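Local atomic coordinates of hypothetical protein Atu2327 (Agrobacterium tumefaciens, PDB entry 2O8I), a protein that probably decarboxylates 2-oxo-4-hydroxy-4-carboxy-5-ureidoimidazoline to S-allantoin in the breakdown of urate. Residues A9-V14 with L33-K38; K38-A43 with L156-M161; P64-K69 with F115-K120. All coordinates share one frame; numbering follows the deposited sequence.

Interaction 1 of 3, residues A9-V14 with L33-K38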
loop_
_atom_site.group_PDB
_atom_site.type_symbol
_atom_site.label_atom_id
_atom_site.label_comp_id
_atom_site.label_asym_id
_atom_site.label_seq_id
_atom_site.Cartn_x
_atom_site.Cartn_y
_atom_site.Cartn_z
ATOM N N ALA A 9 2.217 11.394 11.708
ATOM C CA ALA A 9 2.339 11.443 10.305
ATOM C C ALA A 9 3.285 10.456 9.618
ATOM O O ALA A 9 2.813 9.613 8.883
ATOM C CB ALA A 9 2.635 12.846 9.834
ATOM N N ARG A 10 4.589 10.414 9.845
ATOM C CA ARG A 10 5.347 9.492 10.634
ATOM C C ARG A 10 5.034 8.029 10.788
ATOM O O ARG A 10 5.544 7.213 10.016
ATOM C CB ARG A 10 6.233 10.067 11.692
ATOM C CG ARG A 10 7.647 9.779 11.346
ATOM C CD ARG A 10 8.287 11.002 11.003
ATOM N NE ARG A 10 9.286 11.467 11.962
ATOM C CZ ARG A 10 10.532 10.984 12.220
ATOM N NH1 ARG A 10 11.017 9.847 11.710
ATOM N NH2 ARG A 10 11.304 11.681 13.070
ATOM N N PHE A 11 4.232 7.700 11.800
ATOM C CA PHE A 11 4.105 6.338 12.213
ATOM C C PHE A 11 2.631 5.942 12.156
ATOM O O PHE A 11 2.278 4.809 12.474
ATOM C CB PHE A 11 4.687 6.138 13.608
ATOM C CG PHE A 11 6.118 6.635 13.773
ATOM C CD1 PHE A 11 7.161 6.083 13.035
ATOM C CD2 PHE A 11 6.416 7.640 14.686
ATOM C CE1 PHE A 11 8.498 6.548 13.208
ATOM C CE2 PHE A 11 7.726 8.113 14.861
ATOM C CZ PHE A 11 8.774 7.555 14.127
ATOM N N GLY A 12 1.767 6.864 11.731
ATOM C CA GLY A 12 0.358 6.556 11.516
ATOM C C GLY A 12 0.059 5.391 10.569
ATOM O O GLY A 12 -0.933 4.698 10.772
ATOM N N GLY A 13 0.913 5.187 9.542
ATOM C CA GLY A 13 0.738 4.140 8.553
ATOM C C GLY A 13 1.421 2.818 8.876
ATOM O O GLY A 13 1.322 1.866 8.103
ATOM N N VAL A 14 2.153 2.732 9.971
ATOM C CA VAL A 14 2.929 1.521 10.215
ATOM C C VAL A 14 1.959 0.340 10.415
ATOM O O VAL A 14 2.223 -0.795 10.011
ATOM C CB VAL A 14 3.913 1.710 11.438
ATOM C CG1 VAL A 14 4.454 0.376 11.956
ATOM C CG2 VAL A 14 5.044 2.651 11.063
ATOM N N LEU A 33 10.339 8.669 23.302
ATOM C CA LEU A 33 10.991 7.466 22.757
ATOM C C LEU A 33 12.290 7.820 22.054
ATOM O O LEU A 33 12.383 8.848 21.413
ATOM C CB LEU A 33 10.069 6.737 21.764
ATOM C CG LEU A 33 8.759 6.138 22.322
ATOM C CD1 LEU A 33 7.946 5.579 21.238
ATOM C CD2 LEU A 33 9.055 5.040 23.352
ATOM N N GLU A 34 13.297 6.979 22.215
ATOM C CA GLU A 34 14.408 6.903 21.283
ATOM C C GLU A 34 13.806 6.525 19.894
ATOM O O GLU A 34 12.933 5.614 19.776
ATOM C CB GLU A 34 15.334 5.786 21.742
ATOM C CG GLU A 34 16.382 6.164 22.748
ATOM C CD GLU A 34 17.707 6.449 22.056
ATOM O OE1 GLU A 34 18.245 5.546 21.333
ATOM O OE2 GLU A 34 18.193 7.593 22.225
ATOM N N LEU A 35 14.245 7.217 18.843
ATOM C CA LEU A 35 13.673 6.913 17.542
ATOM C C LEU A 35 14.457 5.771 16.883
ATOM O O LEU A 35 15.340 5.979 16.024
ATOM C CB LEU A 35 13.574 8.157 16.662
ATOM C CG LEU A 35 12.606 9.232 17.140
ATOM C CD1 LEU A 35 12.776 10.461 16.304
ATOM C CD2 LEU A 35 11.194 8.758 17.158
ATOM N N THR A 36 14.141 4.570 17.350
ATOM C CA THR A 36 14.718 3.355 16.850
ATOM C C THR A 36 13.551 2.455 16.533
ATOM O O THR A 36 12.475 2.612 17.109
ATOM C CB THR A 36 15.657 2.640 17.880
ATOM O OG1 THR A 36 14.889 2.162 18.989
ATOM C CG2 THR A 36 16.752 3.537 18.345
ATOM N N ALA A 37 13.759 1.514 15.621
ATOM C CA ALA A 37 12.734 0.548 15.332
ATOM C C ALA A 37 12.326 -0.204 16.588
ATOM O O ALA A 37 11.149 -0.332 16.801
ATOM C CB ALA A 37 13.181 -0.408 14.260
ATOM N N LYS A 38 13.263 -0.672 17.431
ATOM C CA LYS A 38 12.905 -1.382 18.679
ATOM C C LYS A 38 11.989 -0.577 19.575
ATOM O O LYS A 38 10.900 -1.056 19.944
ATOM C CB LYS A 38 14.137 -1.803 19.471
ATOM C CG LYS A 38 14.636 -3.214 19.081
ATOM C CD LYS A 38 15.759 -3.759 20.079
ATOM C CE LYS A 38 15.192 -4.201 21.519
ATOM N NZ LYS A 38 15.178 -3.075 22.558
#
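L35 divides its two methyls between two neighbours, F11 and R10. The apolar contact is with F11, where CZ at the far end of the ring lies 4.1 Å from CD2 of L35. With the ring's CG beside the backbone N (chi1 -53°), the phenyl reaches across to the leucine. A long, flat aromatic suits the gap between backbones, whose closest CA atoms, those of F11 and A37, are 10.8 Å apart. The second contact joins a methyl to a guanidinium: CD1 of L35 is 3.8 Å from NH2 of R10, the two side chains crossing at about a right angle. Within its own segment, R10 also lays its CG over the centre of the F11 ring, 3.7 Å above the plane.

L35 sits at the centre of an inverse gamma turn, just before T36, the N-cap of helix 37-50. A type I turn runs from F11 to V14 in the other segment.

F11 also meets V40 and L44 of helix 37-50, L158 of helix 139-161 and, edge to face, F7. It thereby packs helix 4-11 against helices 37-50 and 139-161, with L35 closing over it from the loop before helix 37-50, while R10 packs on A98 of the second subunit.

Interaction 2 of 3, residues K38-A43 with L156-M161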
loop_
_atom_site.group_PDB
_atom_site.type_symbol
_atom_site.label_atom_id
_atom_site.label_comp_id
_atom_site.label_asym_id
_atom_site.label_seq_id
_atom_site.Cartn_x
_atom_site.Cartn_y
_atom_site.Cartn_z
ATOM N N LYS A 38 13.263 -0.672 17.431
ATOM C CA LYS A 38 12.905 -1.382 18.679
ATOM C C LYS A 38 11.989 -0.577 19.575
ATOM O O LYS A 38 10.900 -1.056 19.944
ATOM C CB LYS A 38 14.137 -1.803 19.471
ATOM C CG LYS A 38 14.636 -3.214 19.081
ATOM C CD LYS A 38 15.759 -3.759 20.079
ATOM C CE LYS A 38 15.192 -4.201 21.519
ATOM N NZ LYS A 38 15.178 -3.075 22.558
ATOM N N ALA A 39 12.412 0.649 19.906
ATOM C CA ALA A 39 11.625 1.532 20.766
ATOM C C ALA A 39 10.256 1.805 20.164
ATOM O O ALA A 39 9.255 1.491 20.771
ATOM C CB ALA A 39 12.358 2.828 21.061
ATOM N N VAL A 40 10.193 2.337 18.946
ATOM C CA VAL A 40 8.899 2.749 18.381
ATOM C C VAL A 40 7.978 1.533 18.171
ATOM O O VAL A 40 6.754 1.616 18.393
ATOM C CB VAL A 40 9.063 3.550 17.068
ATOM C CG1 VAL A 40 7.727 3.893 16.484
ATOM C CG2 VAL A 40 9.885 4.810 17.286
ATOM N N HIS A 41 8.551 0.404 17.763
ATOM C CA HIS A 41 7.761 -0.806 17.587
ATOM C C HIS A 41 7.166 -1.292 18.904
ATOM O O HIS A 41 5.999 -1.696 18.923
ATOM C CB HIS A 41 8.619 -1.905 16.992
ATOM C CG HIS A 41 7.877 -3.173 16.702
ATOM N ND1 HIS A 41 7.882 -4.253 17.566
ATOM C CD2 HIS A 41 7.159 -3.557 15.617
ATOM C CE1 HIS A 41 7.186 -5.243 17.033
ATOM N NE2 HIS A 41 6.735 -4.844 15.852
ATOM N N GLY A 42 7.961 -1.269 19.993
ATOM C CA GLY A 42 7.462 -1.705 21.276
ATOM C C GLY A 42 6.251 -0.837 21.643
ATOM O O GLY A 42 5.224 -1.351 22.127
ATOM N N ALA A 43 6.365 0.475 21.380
ATOM C CA ALA A 43 5.358 1.456 21.775
ATOM C C ALA A 43 4.087 1.280 20.966
ATOM O O ALA A 43 2.989 1.282 21.524
ATOM C CB ALA A 43 5.897 2.855 21.625
ATOM N N LEU A 156 9.140 -4.751 10.422
ATOM C CA LEU A 156 9.855 -4.661 9.158
ATOM C C LEU A 156 9.759 -3.252 8.569
ATOM O O LEU A 156 10.750 -2.717 8.040
ATOM C CB LEU A 156 9.335 -5.706 8.147
ATOM C CG LEU A 156 9.582 -7.183 8.501
ATOM C CD1 LEU A 156 8.740 -8.062 7.575
ATOM C CD2 LEU A 156 11.086 -7.538 8.397
ATOM N N ARG A 157 8.582 -2.649 8.670
ATOM C CA ARG A 157 8.422 -1.273 8.181
ATOM C C ARG A 157 9.325 -0.306 8.925
ATOM O O ARG A 157 10.164 0.365 8.291
ATOM C CB ARG A 157 6.967 -0.841 8.221
ATOM C CG ARG A 157 6.156 -1.668 7.231
ATOM C CD ARG A 157 4.700 -1.492 7.460
ATOM N NE ARG A 157 3.953 -1.993 6.327
ATOM C CZ ARG A 157 2.678 -1.712 6.097
ATOM N NH1 ARG A 157 2.027 -0.892 6.923
ATOM N NH2 ARG A 157 2.060 -2.240 5.035
ATOM N N LEU A 158 9.190 -0.293 10.256
ATOM C CA LEU A 158 10.033 0.524 11.140
ATOM C C LEU A 158 11.523 0.309 10.967
ATOM O O LEU A 158 12.266 1.287 10.912
ATOM C CB LEU A 158 9.634 0.338 12.583
ATOM C CG LEU A 158 8.289 1.001 12.897
ATOM C CD1 LEU A 158 7.714 0.387 14.159
ATOM C CD2 LEU A 158 8.467 2.514 13.022
ATOM N N ALA A 159 11.955 -0.951 10.816
ATOM C CA ALA A 159 13.357 -1.241 10.510
ATOM C C ALA A 159 13.890 -0.609 9.205
ATOM O O ALA A 159 15.088 -0.385 9.081
ATOM C CB ALA A 159 13.616 -2.723 10.535
ATOM N N SER A 160 13.035 -0.325 8.223
ATOM C CA SER A 160 13.528 0.353 7.014
ATOM C C SER A 160 13.645 1.875 7.208
ATOM O O SER A 160 14.425 2.527 6.510
ATOM C CB SER A 160 12.681 0.031 5.776
ATOM O OG SER A 160 11.339 0.496 5.935
HETATM N N MSE A 161 12.887 2.416 8.157
HETATM C CA MSE A 161 12.812 3.835 8.393
HETATM C C MSE A 161 13.720 4.353 9.501
HETATM O O MSE A 161 13.890 5.554 9.618
HETATM C CB MSE A 161 11.436 4.177 8.879
HETATM C CG MSE A 161 10.357 4.295 7.881
HETATM SE SE MSE A 161 8.718 4.242 9.014
HETATM C CE MSE A 161 7.969 2.521 8.479
#
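V40 and H41, successive residues of helix 37-50, close round the end of L158, which reaches across from helix 139-161. CD2 of L158 meets CG1 of V40 at 3.8 Å, while CD1 settles on the backbone and root of H41, 3.6 Å from CA and 3.8 Å from CB. The first torsion of the leucine accounts for this division. L158 has its CG beside the backbone N (chi1 -72°), which carries the branch point out toward the facing helix, and there the fork spans V40 and H41. The side chains of V40 and L158 cross at about a right angle. Branched aliphatic residues suit this buried spot because they fill it without leaving polar atoms to satisfy.

H41 needs a different treatment, being apolar at its base and polar at its tip. Its CG lies anti to the backbone N (chi1 -177°), which turns the imidazole to the earlier turns of helix 139-161; L158 CD1 lies at the ring's edge, near its plane. NE2 bonds to the backbone O of E151, two turns before L158, and the histidine thus adds a polar tie to the apolar contact.

Beside L158, the carbonyl O of R157 accepts from both S160 N and S160 OG. S160 OG lies 2.6 Å from R157 O, in the carbonyl plane and on a lone pair. R157 takes no part in the packing between the two segments; its extended chain ends in salt bridges with E16 and with E75 of the second subunit.

L162 also packs on V40, and A154 on H41. The result is a buried helix-helix interface in an all-helical fold, consistent with the OHCU decarboxylase family.

Interaction 3 of 3, residues P64-K69 with F115-K120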
loop_
_atom_site.group_PDB
_atom_site.type_symbol
_atom_site.label_atom_id
_atom_site.label_comp_id
_atom_site.label_asym_id
_atom_site.label_seq_id
_atom_site.Cartn_x
_atom_site.Cartn_y
_atom_site.Cartn_z
ATOM N N PRO A 64 -3.329 -4.303 3.621
ATOM C CA PRO A 64 -3.379 -4.671 2.203
ATOM C C PRO A 64 -3.129 -6.156 1.961
ATOM O O PRO A 64 -2.388 -6.817 2.730
ATOM C CB PRO A 64 -2.239 -3.858 1.577
ATOM C CG PRO A 64 -1.349 -3.494 2.699
ATOM C CD PRO A 64 -2.209 -3.387 3.925
ATOM N N ASP A 65 -3.748 -6.664 0.897
ATOM C CA ASP A 65 -3.499 -8.028 0.469
ATOM C C ASP A 65 -2.155 -8.146 -0.267
ATOM O O ASP A 65 -1.551 -7.155 -0.709
ATOM C CB ASP A 65 -4.664 -8.574 -0.365
ATOM C CG ASP A 65 -4.944 -7.743 -1.591
ATOM O OD1 ASP A 65 -4.096 -6.985 -2.078
ATOM O OD2 ASP A 65 -6.042 -7.859 -2.112
ATOM N N LEU A 66 -1.688 -9.375 -0.359
ATOM C CA LEU A 66 -0.433 -9.658 -0.961
ATOM C C LEU A 66 -0.247 -9.074 -2.390
ATOM O O LEU A 66 0.746 -8.396 -2.688
ATOM C CB LEU A 66 -0.295 -11.161 -0.937
ATOM C CG LEU A 66 1.117 -11.666 -1.068
ATOM C CD1 LEU A 66 2.059 -10.794 -0.336
ATOM C CD2 LEU A 66 1.066 -13.024 -0.469
ATOM N N ALA A 67 -1.202 -9.295 -3.274
ATOM C CA ALA A 67 -1.095 -8.719 -4.643
ATOM C C ALA A 67 -0.918 -7.218 -4.629
ATOM O O ALA A 67 -0.117 -6.682 -5.394
ATOM C CB ALA A 67 -2.247 -9.103 -5.470
ATOM N N GLY A 68 -1.621 -6.537 -3.739
ATOM C CA GLY A 68 -1.458 -5.110 -3.559
ATOM C C GLY A 68 -0.059 -4.745 -3.094
ATOM O O GLY A 68 0.466 -3.687 -3.481
ATOM N N LYS A 69 0.570 -5.579 -2.258
ATOM C CA LYS A 69 1.920 -5.251 -1.831
ATOM C C LYS A 69 2.881 -5.452 -3.004
ATOM O O LYS A 69 3.791 -4.641 -3.223
ATOM C CB LYS A 69 2.365 -6.058 -0.612
ATOM C CG LYS A 69 1.562 -5.810 0.645
ATOM C CD LYS A 69 2.086 -6.641 1.864
ATOM C CE LYS A 69 1.569 -6.021 3.191
ATOM N NZ LYS A 69 1.980 -6.825 4.399
ATOM N N PHE A 115 -5.425 -12.240 3.744
ATOM C CA PHE A 115 -4.345 -13.115 4.135
ATOM C C PHE A 115 -3.132 -12.232 4.393
ATOM O O PHE A 115 -2.628 -11.541 3.500
ATOM C CB PHE A 115 -4.078 -14.110 3.017
ATOM C CG PHE A 115 -2.957 -15.054 3.308
ATOM C CD1 PHE A 115 -3.052 -15.958 4.350
ATOM C CD2 PHE A 115 -1.797 -15.046 2.510
ATOM C CE1 PHE A 115 -2.008 -16.834 4.640
ATOM C CE2 PHE A 115 -0.746 -15.941 2.763
ATOM C CZ PHE A 115 -0.838 -16.829 3.856
ATOM N N ILE A 116 -2.688 -12.214 5.640
ATOM C CA ILE A 116 -1.646 -11.304 6.046
ATOM C C ILE A 116 -0.403 -12.137 6.391
ATOM O O ILE A 116 -0.458 -13.123 7.182
ATOM C CB ILE A 116 -2.089 -10.522 7.256
ATOM C CG1 ILE A 116 -3.260 -9.613 6.905
ATOM C CG2 ILE A 116 -0.909 -9.717 7.857
ATOM C CD1 ILE A 116 -3.991 -9.062 8.173
ATOM N N ILE A 117 0.714 -11.759 5.775
ATOM C CA ILE A 117 1.928 -12.508 5.985
ATOM C C ILE A 117 3.151 -11.624 5.770
ATOM O O ILE A 117 3.222 -10.909 4.779
ATOM C CB ILE A 117 1.953 -13.800 5.100
ATOM C CG1 ILE A 117 3.113 -14.702 5.538
ATOM C CG2 ILE A 117 1.903 -13.482 3.581
ATOM C CD1 ILE A 117 3.231 -15.940 4.701
ATOM N N ALA A 118 4.077 -11.628 6.731
ATOM C CA ALA A 118 5.377 -10.981 6.544
ATOM C C ALA A 118 6.141 -11.793 5.497
ATOM O O ALA A 118 6.200 -13.023 5.563
ATOM C CB ALA A 118 6.142 -10.948 7.823
ATOM N N VAL A 119 6.746 -11.089 4.561
ATOM C CA VAL A 119 7.179 -11.679 3.323
ATOM C C VAL A 119 8.702 -11.521 3.098
ATOM O O VAL A 119 9.261 -12.155 2.187
ATOM C CB VAL A 119 6.307 -11.026 2.214
ATOM C CG1 VAL A 119 7.116 -10.513 1.041
ATOM C CG2 VAL A 119 5.120 -11.904 1.860
ATOM N N LYS A 120 9.375 -10.710 3.925
ATOM C CA LYS A 120 10.831 -10.555 3.829
ATOM C C LYS A 120 11.502 -11.928 3.832
ATOM O O LYS A 120 11.250 -12.748 4.710
ATOM C CB LYS A 120 11.417 -9.639 4.931
ATOM C CG LYS A 120 12.953 -9.596 4.935
ATOM C CD LYS A 120 13.639 -8.279 5.441
ATOM C CE LYS A 120 13.201 -6.969 4.707
ATOM N NZ LYS A 120 13.271 -7.041 3.203
HETATM O O HOH W 1 -1.187 -9.358 2.949
HETATM O O HOH W 2 -3.273 -11.670 0.964
#
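L66, at the start of helix 66-74, pushes its forked end into the loop 115-120. Its CG stands anti to the backbone N (chi1 -159°), directing CD1 to CG2 of V119 at 3.9 Å and CD2 to CG2 of I117 at 4.2 Å. Two beta-branched residues suit the loop here, because each offers a methyl close to the main chain.

F115 takes part mainly through its carbonyl O, which two waters link to the other segment. One donates to both F115 O and P64 O, at 2.7 and 2.8 Å. The other donates to F115 O and accepts from L66 N, serving an amide of the helix's first turn. D65 looks after the same end as N-cap: its OD1 takes the bond from G68 N (3.0 Å, 148°).

The O of I117 lies 4.3 Å from K69 NZ, an approach too long for a bond. NZ of K69 instead forms a salt bridge with E75 of the second subunit and a hydrogen bond with H63.

Around this centre, I127 of helix 124-135 packs on L66 and V119, A130 of that helix on I117, Y107 of helix 94-111 edge to face on F115, and I153 of helix 139-161 on K69 and I116.

In the fold
Interactions 1 and 2 are neighbours, their centres 6 Å apart; they share K38 and both use helix 37-50. Interaction 3 lies about 21 Å from the first and 18 Å from the second, centre to centre. Along the chain interaction 1 closes first; interaction 2 then brings helix 37-50 to helix 139-161 near the C-terminus, and interaction 3 is nested inside that long loop. Helix 139-161 ties the regions together: R157 NH1 approaches V14 O of interaction 1, and L156 packs on A118 and K120 of interaction 3. All three contacts touch the second subunit, so the packing within the chain borders directly on the dimer interface.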